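PDB 4JW0: carboxysome shell vertex protein CcmL from Gloeobacter violaceus, which probably forms the pentameric vertices of the shell of the carboxysome, the polyhedral inclusion that sequesters RuBisCO. Local coordinates for residues G80-V85 against P91-K96. Sequence-based numbering, arbitrary orientation.
Sequences GIIDTV and PLYSKK
Lys95 N donates to Asp83 O at 2.8 Å. Val85 N gives a second backbone bond to Tyr93 O, 2.9 Å long. Val85 O accepts twice, from Leu92 N at 2.9 Å and from Tyr93 N at 3.2 Å. Two residues thus face one, a classic beta bulge, where the chain turns at Leu92. A water extends the polar network. It donates to Ile82 O, accepts from Lys95 NZ and hydrogen-bonds Tyr93 OH at 2.7 Å. Thr84 and Val85 pair with Ser94 and Tyr93 in the hairpin of strands 84-87 and 90-94, which follows strand 76-81, an outer strand of the OB-fold sheet. Gly80, Ile81, Thr84 and Val85 also pair with a strand of a second subunit, so the sheet continues across the interface. The Lys95 chain runs extended past Ile82 O and bends only at its last torsion (chi4 46°). This brings NZ to Glu53, its salt-bridge partner, and 3.8 Å from Ile81 CG2. With an alanine in its place, Glu53 would probably lose its salt-bridge mate and the water one of its partners. The Tyr93 ring, swung anti to its own backbone N (chi1 175°), presents its CE2 edge to Ile82 O, in plane at 3.7 Å. Ile82 CG2 touches CD2 of the same ring, which also stacks with Trp54. Val85 CG2 packs on Tyr93 CB, while its CG1 lies beside Leu92 CD2 at 4.1 Å.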
# COMPACT_ATOMS: atom_id res chain seq x y z
N GLY A 80 4.14 19.36 0.21
CA GLY A 80 4.54 20.58 -0.46
C GLY A 80 3.57 21.10 -1.49
O GLY A 80 2.88 20.33 -2.15
N ILE A 81 3.53 22.42 -1.62
CA ILE A 81 2.83 23.05 -2.73
C ILE A 81 3.79 23.10 -3.92
O ILE A 81 4.93 23.53 -3.80
CB ILE A 81 2.37 24.47 -2.36
CG1 ILE A 81 1.33 24.40 -1.25
CG2 ILE A 81 1.79 25.18 -3.60
CD1 ILE A 81 1.10 25.72 -0.51
N ILE A 82 3.31 22.63 -5.07
CA ILE A 82 4.16 22.54 -6.25
C ILE A 82 4.21 23.87 -6.98
O ILE A 82 3.18 24.47 -7.25
CB ILE A 82 3.65 21.44 -7.19
CG1 ILE A 82 3.90 20.06 -6.59
CG2 ILE A 82 4.32 21.55 -8.55
CD1 ILE A 82 3.18 18.94 -7.29
N ASP A 83 5.42 24.32 -7.29
CA ASP A 83 5.64 25.52 -8.07
C ASP A 83 5.74 25.18 -9.55
O ASP A 83 5.11 25.82 -10.40
CB ASP A 83 6.91 26.24 -7.61
CG ASP A 83 6.80 26.79 -6.21
OD1 ASP A 83 5.68 27.18 -5.81
OD2 ASP A 83 7.83 26.83 -5.50
N THR A 84 6.54 24.17 -9.87
CA THR A 84 6.72 23.75 -11.25
C THR A 84 6.83 22.23 -11.38
O THR A 84 7.35 21.55 -10.50
CB THR A 84 8.01 24.33 -11.86
OG1 THR A 84 9.12 24.00 -11.02
CG2 THR A 84 7.92 25.84 -11.99
N VAL A 85 6.34 21.72 -12.50
CA VAL A 85 6.66 20.37 -12.93
C VAL A 85 7.23 20.45 -14.33
O VAL A 85 6.65 21.09 -15.20
CB VAL A 85 5.43 19.46 -12.98
CG1 VAL A 85 5.86 18.04 -13.33
CG2 VAL A 85 4.68 19.48 -11.66
N PRO A 91 8.24 22.79 -19.51
CA PRO A 91 7.16 22.93 -18.53
C PRO A 91 5.92 22.09 -18.82
O PRO A 91 5.43 22.06 -19.95
CB PRO A 91 6.80 24.42 -18.61
CG PRO A 91 8.01 25.08 -19.17
CD PRO A 91 8.57 24.09 -20.14
N LEU A 92 5.43 21.41 -17.79
CA LEU A 92 4.13 20.75 -17.83
C LEU A 92 3.17 21.56 -16.96
O LEU A 92 1.99 21.71 -17.28
CB LEU A 92 4.22 19.33 -17.29
CG LEU A 92 2.89 18.59 -17.08
CD1 LEU A 92 2.25 18.22 -18.41
CD2 LEU A 92 3.10 17.35 -16.22
N TYR A 93 3.70 22.08 -15.85
CA TYR A 93 2.92 22.88 -14.93
C TYR A 93 3.76 24.00 -14.35
O TYR A 93 4.90 23.79 -13.93
CB TYR A 93 2.40 22.02 -13.78
CG TYR A 93 1.68 22.82 -12.71
CD1 TYR A 93 0.34 23.15 -12.85
CD2 TYR A 93 2.34 23.23 -11.56
CE1 TYR A 93 -0.33 23.86 -11.88
CE2 TYR A 93 1.68 23.96 -10.58
CZ TYR A 93 0.34 24.27 -10.75
OH TYR A 93 -0.32 24.99 -9.78
N SER A 94 3.19 25.20 -14.34
CA SER A 94 3.79 26.33 -13.67
C SER A 94 2.69 27.02 -12.87
O SER A 94 1.62 27.33 -13.40
CB SER A 94 4.42 27.30 -14.68
OG SER A 94 5.00 28.40 -14.02
N LYS A 95 2.96 27.24 -11.60
CA LYS A 95 1.98 27.82 -10.69
C LYS A 95 1.58 29.23 -11.13
O LYS A 95 0.42 29.62 -11.02
CB LYS A 95 2.56 27.85 -9.29
CG LYS A 95 1.56 28.19 -8.22
CD LYS A 95 2.23 28.21 -6.85
CE LYS A 95 1.21 28.44 -5.76
NZ LYS A 95 0.01 27.58 -5.96
N LYS A 96 2.56 29.98 -11.64
CA LYS A 96 2.33 31.36 -12.07
C LYS A 96 1.32 31.50 -13.21
O LYS A 96 0.73 32.56 -13.40
CB LYS A 96 3.65 32.00 -12.48
CG LYS A 96 4.60 32.24 -11.32
CD LYS A 96 5.94 32.79 -11.79
CE LYS A 96 6.90 32.97 -10.63
NZ LYS A 96 8.17 33.63 -11.04
O HOH W 1 0.43 24.86 -7.17